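PDB 6JS9: hypothetical membrane protein from Corynebacterium glutamicum, which binds heme through its N-terminal HtaA domain and probably passes it on within the heme uptake machinery of corynebacteria. Local coordinates for residues K93-L107 / S126-A140. Sequence-based numbering, arbitrary orientation.
Sequences KMVFNGSSAQLVVDL and SDDIVLADVSLNSAA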
ATOM      1  N   LYS A  93      -2.760   5.611   3.209  1.00 38.44           N
ATOM      2  CA  LYS A  93      -2.643   7.061   3.142  1.00 39.40           C
ATOM      3  C   LYS A  93      -1.481   7.427   2.235  1.00 36.04           C
ATOM      4  O   LYS A  93      -0.476   6.725   2.175  1.00 33.57           O
ATOM      5  CB  LYS A  93      -2.392   7.683   4.528  1.00 36.74           C
ATOM      6  CG  LYS A  93      -3.422   7.316   5.556  1.00 45.12           C
ATOM      7  CD  LYS A  93      -3.002   7.731   6.944  1.00 45.60           C
ATOM      8  CE  LYS A  93      -3.888   7.018   7.957  1.00 51.92           C
ATOM      9  NZ  LYS A  93      -3.751   7.552   9.344  1.00 57.73           N
ATOM     10  N   MET A  94      -1.608   8.545   1.543  1.00 35.10           N
ATOM     11  CA  MET A  94      -0.492   9.093   0.787  1.00 34.61           C
ATOM     12  C   MET A  94      -0.170  10.469   1.349  1.00 36.61           C
ATOM     13  O   MET A  94      -1.049  11.338   1.411  1.00 30.57           O
ATOM     14  CB  MET A  94      -0.818   9.156  -0.703  1.00 38.95           C
ATOM     15  CG  MET A  94       0.406   9.163  -1.570  1.00 36.46           C
ATOM     16  SD  MET A  94       0.011   8.645  -3.244  1.00 42.32           S
ATOM     17  CE  MET A  94       1.588   8.960  -4.024  1.00 39.98           C
ATOM     18  N   VAL A  95       1.070  10.648   1.801  1.00 35.18           N
ATOM     19  CA  VAL A  95       1.544  11.903   2.386  1.00 33.78           C
ATOM     20  C   VAL A  95       2.462  12.568   1.365  1.00 39.70           C
ATOM     21  O   VAL A  95       3.519  12.017   1.020  1.00 30.98           O
ATOM     22  CB  VAL A  95       2.278  11.674   3.717  1.00 34.78           C
ATOM     23  CG1 VAL A  95       2.633  13.020   4.378  1.00 31.38           C
ATOM     24  CG2 VAL A  95       1.443  10.820   4.662  1.00 30.20           C
ATOM     25  N   PHE A  96       2.069  13.755   0.891  1.00 31.82           N
ATOM     26  CA  PHE A  96       2.768  14.425  -0.201  1.00 33.97           C
ATOM     27  C   PHE A  96       3.709  15.506   0.320  1.00 33.57           C
ATOM     28  O   PHE A  96       3.378  16.249   1.251  1.00 33.58           O
ATOM     29  CB  PHE A  96       1.785  15.062  -1.183  1.00 33.11           C
ATOM     30  CG  PHE A  96       0.842  14.090  -1.824  1.00 35.31           C
ATOM     31  CD1 PHE A  96      -0.336  13.727  -1.186  1.00 37.20           C
ATOM     32  CD2 PHE A  96       1.111  13.571  -3.079  1.00 32.86           C
ATOM     33  CE1 PHE A  96      -1.218  12.851  -1.778  1.00 36.44           C
ATOM     34  CE2 PHE A  96       0.237  12.694  -3.675  1.00 32.63           C
ATOM     35  CZ  PHE A  96      -0.935  12.338  -3.027  1.00 33.70           C
ATOM     36  N   ASN A  97       4.879  15.606  -0.318  1.00 33.87           N
ATOM     37  CA  ASN A  97       5.846  16.683  -0.081  1.00 34.96           C
ATOM     38  C   ASN A  97       6.449  17.039  -1.449  1.00 46.05           C
ATOM     39  O   ASN A  97       7.533  16.578  -1.821  1.00 38.05           O
ATOM     40  CB  ASN A  97       6.901  16.254   0.941  1.00 34.93           C
ATOM     41  CG  ASN A  97       8.070  17.205   1.017  1.00 36.28           C
ATOM     42  OD1 ASN A  97       7.992  18.350   0.571  1.00 40.09           O
ATOM     43  ND2 ASN A  97       9.172  16.729   1.583  1.00 39.18           N
ATOM     44  N   GLY A  98       5.722  17.858  -2.217  1.00 36.53           N
ATOM     45  CA  GLY A  98       6.171  18.214  -3.552  1.00 37.65           C
ATOM     46  C   GLY A  98       6.272  17.051  -4.523  1.00 44.19           C
ATOM     47  O   GLY A  98       5.269  16.386  -4.806  1.00 41.84           O
ATOM     48  N   SER A  99       7.475  16.812  -5.055  1.00 38.04           N
ATOM     49  CA  SER A  99       7.748  15.678  -5.931  1.00 37.86           C
ATOM     50  C   SER A  99       7.974  14.366  -5.174  1.00 40.13           C
ATOM     51  O   SER A  99       8.298  13.353  -5.805  1.00 39.35           O
ATOM     52  CB  SER A  99       8.977  15.972  -6.795  1.00 39.47           C
ATOM     53  OG  SER A  99       8.794  17.139  -7.564  1.00 54.98           O
ATOM     54  N   SER A 100       7.827  14.367  -3.849  1.00 39.20           N
ATOM     55  CA  SER A 100       7.966  13.186  -3.013  1.00 37.60           C
ATOM     56  C   SER A 100       6.656  12.875  -2.306  1.00 36.84           C
ATOM     57  O   SER A 100       5.878  13.775  -1.988  1.00 33.51           O
ATOM     58  CB  SER A 100       9.051  13.373  -1.943  1.00 45.57           C
ATOM     59  OG  SER A 100      10.344  13.309  -2.502  1.00 57.16           O
ATOM     60  N   ALA A 101       6.445  11.590  -2.027  1.00 32.66           N
ATOM     61  CA  ALA A 101       5.328  11.147  -1.213  1.00 34.91           C
ATOM     62  C   ALA A 101       5.758   9.923  -0.408  1.00 39.53           C
ATOM     63  O   ALA A 101       6.765   9.277  -0.708  1.00 35.01           O
ATOM     64  CB  ALA A 101       4.097  10.814  -2.066  1.00 31.16           C
ATOM     65  N   GLN A 102       4.977   9.614   0.623  1.00 30.08           N
ATOM     66  CA  GLN A 102       5.099   8.375   1.384  1.00 29.43           C
ATOM     67  C   GLN A 102       3.781   7.617   1.327  1.00 30.78           C
ATOM     68  O   GLN A 102       2.705   8.220   1.377  1.00 33.21           O
ATOM     69  CB  GLN A 102       5.467   8.668   2.831  1.00 29.66           C
ATOM     70  CG  GLN A 102       6.814   9.307   2.952  1.00 31.27           C
ATOM     71  CD  GLN A 102       7.177   9.591   4.372  1.00 43.36           C
ATOM     72  OE1 GLN A 102       6.438  10.276   5.085  1.00 54.36           O
ATOM     73  NE2 GLN A 102       8.321   9.068   4.805  1.00 48.13           N
ATOM     74  N   LEU A 103       3.861   6.300   1.209  1.00 34.35           N
ATOM     75  CA  LEU A 103       2.689   5.441   1.279  1.00 27.83           C
ATOM     76  C   LEU A 103       2.639   4.837   2.674  1.00 35.58           C
ATOM     77  O   LEU A 103       3.546   4.093   3.059  1.00 30.96           O
ATOM     78  CB  LEU A 103       2.744   4.340   0.215  1.00 33.20           C
ATOM     79  CG  LEU A 103       2.469   4.735  -1.232  1.00 37.30           C
ATOM     80  CD1 LEU A 103       2.763   3.581  -2.195  1.00 27.80           C
ATOM     81  CD2 LEU A 103       1.033   5.209  -1.394  1.00 38.46           C
ATOM     82  N   VAL A 104       1.594   5.165   3.434  1.00 33.37           N
ATOM     83  CA  VAL A 104       1.456   4.755   4.829  1.00 30.71           C
ATOM     84  C   VAL A 104       0.284   3.792   4.937  1.00 36.13           C
ATOM     85  O   VAL A 104      -0.762   4.008   4.318  1.00 33.95           O
ATOM     86  CB  VAL A 104       1.255   5.983   5.728  1.00 35.27           C
ATOM     87  CG1 VAL A 104       1.156   5.574   7.193  1.00 36.40           C
ATOM     88  CG2 VAL A 104       2.406   6.943   5.514  1.00 28.78           C
ATOM     89  N   VAL A 105       0.467   2.713   5.706  1.00 35.13           N
ATOM     90  CA  VAL A 105      -0.550   1.680   5.867  1.00 36.12           C
ATOM     91  C   VAL A 105      -0.612   1.243   7.324  1.00 36.16           C
ATOM     92  O   VAL A 105       0.321   1.445   8.110  1.00 32.69           O
ATOM     93  CB  VAL A 105      -0.300   0.434   4.979  1.00 34.43           C
ATOM     94  CG1 VAL A 105      -0.229   0.809   3.500  1.00 30.13           C
ATOM     95  CG2 VAL A 105       0.944  -0.284   5.422  1.00 36.63           C
ATOM     96  N   ASP A 106      -1.745   0.649   7.677  1.00 30.49           N
ATOM     97  CA  ASP A 106      -1.855  -0.163   8.875  1.00 29.33           C
ATOM     98  C   ASP A 106      -1.706  -1.615   8.446  1.00 38.79           C
ATOM     99  O   ASP A 106      -2.252  -2.028   7.418  1.00 34.65           O
ATOM    100  CB  ASP A 106      -3.202   0.042   9.581  1.00 31.88           C
ATOM    101  CG  ASP A 106      -3.322   1.395  10.286  1.00 38.27           C
ATOM    102  OD1 ASP A 106      -2.361   2.197  10.291  1.00 37.61           O
ATOM    103  OD2 ASP A 106      -4.404   1.656  10.858  1.00 42.68           O
ATOM    104  N   LEU A 107      -0.954  -2.382   9.221  1.00 31.72           N
ATOM    105  CA  LEU A 107      -0.696  -3.777   8.909  1.00 34.37           C
ATOM    106  C   LEU A 107      -1.140  -4.643  10.072  1.00 38.29           C
ATOM    107  O   LEU A 107      -0.893  -4.315  11.237  1.00 30.54           O
ATOM    108  CB  LEU A 107       0.798  -4.034   8.629  1.00 33.87           C
ATOM    109  CG  LEU A 107       1.346  -3.641   7.259  1.00 38.25           C
ATOM    110  CD1 LEU A 107       2.788  -4.055   7.173  1.00 37.43           C
ATOM    111  CD2 LEU A 107       0.550  -4.292   6.147  1.00 34.32           C
ATOM    112  N   SER A 126       0.778  -3.401  13.318  1.00 38.41           N
ATOM    113  CA  SER A 126       1.714  -2.325  13.003  1.00 37.64           C
ATOM    114  C   SER A 126       0.899  -1.183  12.403  1.00 37.80           C
ATOM    115  O   SER A 126       0.557  -1.209  11.217  1.00 37.52           O
ATOM    116  CB  SER A 126       2.806  -2.813  12.049  1.00 36.64           C
ATOM    117  OG  SER A 126       3.499  -3.917  12.591  1.00 42.90           O
ATOM    118  N   ASP A 127       0.573  -0.194  13.223  1.00 34.14           N
ATOM    119  CA  ASP A 127      -0.179   0.959  12.761  1.00 38.30           C
ATOM    120  C   ASP A 127       0.768   2.010  12.205  1.00 43.35           C
ATOM    121  O   ASP A 127       1.893   2.169  12.688  1.00 46.68           O
ATOM    122  CB  ASP A 127      -1.000   1.573  13.897  1.00 45.91           C
ATOM    123  CG  ASP A 127      -2.211   0.734  14.273  1.00 53.57           C
ATOM    124  OD1 ASP A 127      -2.658  -0.101  13.456  1.00 50.12           O
ATOM    125  OD2 ASP A 127      -2.728   0.935  15.393  1.00 57.32           O
ATOM    126  N   ASP A 128       0.296   2.729  11.179  1.00 42.21           N
ATOM    127  CA  ASP A 128       0.964   3.930  10.661  1.00 38.03           C
ATOM    128  C   ASP A 128       2.401   3.640  10.222  1.00 40.86           C
ATOM    129  O   ASP A 128       3.333   4.388  10.526  1.00 45.55           O
ATOM    130  CB  ASP A 128       0.935   5.058  11.696  1.00 48.45           C
ATOM    131  CG  ASP A 128      -0.461   5.352  12.194  1.00 54.45           C
ATOM    132  OD1 ASP A 128      -1.344   5.671  11.356  1.00 53.30           O
ATOM    133  OD2 ASP A 128      -0.667   5.241  13.426  1.00 55.72           O
ATOM    134  N   ILE A 129       2.579   2.543   9.507  1.00 34.09           N
ATOM    135  CA  ILE A 129       3.896   2.150   9.024  1.00 40.37           C
ATOM    136  C   ILE A 129       4.127   2.834   7.692  1.00 32.78           C
ATOM    137  O   ILE A 129       3.291   2.733   6.786  1.00 31.50           O
ATOM    138  CB  ILE A 129       3.996   0.619   8.872  1.00 43.47           C
ATOM    139  CG1 ILE A 129       3.736  -0.068  10.211  1.00 47.38           C
ATOM    140  CG2 ILE A 129       5.361   0.208   8.330  1.00 43.83           C
ATOM    141  CD1 ILE A 129       4.733   0.282  11.314  1.00 53.61           C
ATOM    142  N   VAL A 130       5.257   3.521   7.552  1.00 31.59           N
ATOM    143  CA  VAL A 130       5.633   4.021   6.231  1.00 35.47           C
ATOM    144  C   VAL A 130       6.162   2.836   5.427  1.00 28.12           C
ATOM    145  O   VAL A 130       7.274   2.356   5.656  1.00 29.74           O
ATOM    146  CB  VAL A 130       6.660   5.157   6.293  1.00 39.59           C
ATOM    147  CG1 VAL A 130       7.018   5.583   4.886  1.00 34.60           C
ATOM    148  CG2 VAL A 130       6.103   6.357   7.064  1.00 36.44           C
ATOM    149  N   LEU A 131       5.365   2.372   4.471  1.00 30.23           N
ATOM    150  CA  LEU A 131       5.708   1.180   3.711  1.00 30.11           C
ATOM    151  C   LEU A 131       6.646   1.479   2.544  1.00 36.15           C
ATOM    152  O   LEU A 131       7.491   0.648   2.200  1.00 29.39           O
ATOM    153  CB  LEU A 131       4.421   0.532   3.193  1.00 29.55           C
ATOM    154  CG  LEU A 131       4.551  -0.774   2.417  1.00 26.38           C
ATOM    155  CD1 LEU A 131       5.333  -1.807   3.213  1.00 26.45           C
ATOM    156  CD2 LEU A 131       3.160  -1.299   2.032  1.00 27.58           C
ATOM    157  N   ALA A 132       6.498   2.640   1.907  1.00 30.01           N
ATOM    158  CA  ALA A 132       7.262   2.960   0.708  1.00 31.81           C
ATOM    159  C   ALA A 132       7.435   4.466   0.588  1.00 37.39           C
ATOM    160  O   ALA A 132       6.552   5.240   0.972  1.00 31.61           O
ATOM    161  CB  ALA A 132       6.586   2.425  -0.566  1.00 27.77           C
ATOM    162  N   ASP A 133       8.589   4.861   0.050  1.00 40.03           N
ATOM    163  CA  ASP A 133       8.844   6.220  -0.409  1.00 37.04           C
ATOM    164  C   ASP A 133       8.551   6.300  -1.901  1.00 38.52           C
ATOM    165  O   ASP A 133       8.884   5.383  -2.660  1.00 38.28           O
ATOM    166  CB  ASP A 133      10.300   6.617  -0.154  1.00 40.18           C
ATOM    167  CG  ASP A 133      10.598   6.892   1.315  1.00 46.10           C
ATOM    168  OD1 ASP A 133       9.873   7.701   1.938  1.00 42.44           O
ATOM    169  OD2 ASP A 133      11.578   6.313   1.837  1.00 43.32           O
ATOM    170  N   VAL A 134       7.927   7.400  -2.323  1.00 30.81           N
ATOM    171  CA  VAL A 134       7.496   7.577  -3.706  1.00 32.90           C
ATOM    172  C   VAL A 134       8.226   8.769  -4.305  1.00 39.26           C
ATOM    173  O   VAL A 134       8.295   9.838  -3.685  1.00 32.88           O
ATOM    174  CB  VAL A 134       5.975   7.791  -3.813  1.00 37.12           C
ATOM    175  CG1 VAL A 134       5.535   7.728  -5.281  1.00 40.87           C
ATOM    176  CG2 VAL A 134       5.226   6.794  -2.950  1.00 29.71           C
ATOM    177  N   SER A 135       8.741   8.596  -5.515  1.00 37.48           N
ATOM    178  CA  SER A 135       9.312   9.687  -6.293  1.00 43.92           C
ATOM    179  C   SER A 135       8.316   9.995  -7.404  1.00 44.71           C
ATOM    180  O   SER A 135       8.222   9.260  -8.390  1.00 35.47           O
ATOM    181  CB  SER A 135      10.688   9.316  -6.835  1.00 44.29           C
ATOM    182  OG  SER A 135      11.531   8.880  -5.780  1.00 42.02           O
ATOM    183  N   LEU A 136       7.562  11.073  -7.222  1.00 43.57           N
ATOM    184  CA  LEU A 136       6.480  11.414  -8.136  1.00 40.96           C
ATOM    185  C   LEU A 136       7.019  11.999  -9.434  1.00 38.15           C
ATOM    186  O   LEU A 136       7.993  12.754  -9.428  1.00 39.14           O
ATOM    187  CB  LEU A 136       5.534  12.415  -7.476  1.00 38.11           C
ATOM    188  CG  LEU A 136       4.772  11.873  -6.268  1.00 35.73           C
ATOM    189  CD1 LEU A 136       4.143  13.020  -5.502  1.00 37.28           C
ATOM    190  CD2 LEU A 136       3.715  10.883  -6.708  1.00 36.20           C
ATOM    191  N   ASN A 137       6.359  11.655 -10.550  1.00 38.10           N
ATOM    192  CA  ASN A 137       6.704  12.233 -11.852  1.00 43.31           C
ATOM    193  C   ASN A 137       6.527  13.753 -11.873  1.00 46.39           C
ATOM    194  O   ASN A 137       7.313  14.465 -12.510  1.00 42.74           O
ATOM    195  CB  ASN A 137       5.854  11.601 -12.961  1.00 46.05           C
ATOM    196  CG  ASN A 137       6.115  10.112 -13.140  1.00 54.64           C
ATOM    197  OD1 ASN A 137       7.148   9.590 -12.707  1.00 51.83           O
ATOM    198  ND2 ASN A 137       5.182   9.421 -13.801  1.00 50.30           N
ATOM    199  N   SER A 138       5.485  14.267 -11.216  1.00 51.89           N
ATOM    200  CA  SER A 138       5.230  15.703 -11.135  1.00 48.79           C
ATOM    201  C   SER A 138       5.030  16.113  -9.683  1.00 44.14           C
ATOM    202  O   SER A 138       4.619  15.308  -8.843  1.00 38.50           O
ATOM    203  CB  SER A 138       3.989  16.120 -11.950  1.00 51.81           C
ATOM    204  OG  SER A 138       4.106  15.748 -13.314  1.00 54.44           O
ATOM    205  N   ALA A 139       5.317  17.379  -9.391  1.00 42.03           N
ATOM    206  CA  ALA A 139       5.118  17.878  -8.039  1.00 43.38           C
ATOM    207  C   ALA A 139       3.633  17.904  -7.712  1.00 45.01           C
ATOM    208  O   ALA A 139       2.817  18.361  -8.515  1.00 46.84           O
ATOM    209  CB  ALA A 139       5.710  19.278  -7.880  1.00 47.25           C
ATOM    210  N   ALA A 140       3.280  17.422  -6.526  1.00 38.04           N
ATOM    211  CA  ALA A 140       1.915  17.581  -6.051  1.00 39.14           C
ATOM    212  C   ALA A 140       1.645  19.048  -5.712  1.00 40.34           C
ATOM    213  O   ALA A 140       2.455  19.707  -5.052  1.00 42.10           O
ATOM    214  CB  ALA A 140       1.669  16.691  -4.834  1.00 35.94           C
TER
HETATM  215  O   HOH W   1      -3.145  -2.330  12.256  1.00 34.50           O
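Ser126 and Leu107 exchange two backbone hydrogen bonds, opening a ladder that shows how an antiparallel pair absorbs irregularities. A water bridges Leu107 O and the carboxylate of Asp127. At the corner, Asp128, with positive phi (57°), donates an N-H hydrogen bond to Asp106 OD1 at 2.9 Å, on the anti side and 30° out of the carboxylate plane. Three acidic groups gather here, and a long salt bridge from Lys93 NZ to Asp128 OD1 (3.7 Å) probably offsets some of their charge. Asp128 and Ile129 both face Val105, a G1 bulge. Val130 packs against Val104, while Leu131 and Ala132 face Leu103 as a classic bulge; Leu103 O takes a bond from Leu131 N nearly in line with the C=O and a weak one from Ala132 N (3.5 Å). Asp133 lies alongside Gln102, carboxylate and amide nearly coplanar (8°). Val134 CG2 reaches Leu103 CG at 3.8 Å. Leu136 sends CD1 to the Phe96 ring edge and CD2 to Met94 CE (3.9 Å). Ala140 N donates a hydrogen bond to Gly98 O (2.8 Å), within the type II' turn Asn97-Ser100. Strands 126-127 and 129-136 thus both pair with hairpin strand 100-107 in the antiparallel sheet of the heme-binding HtaA domain.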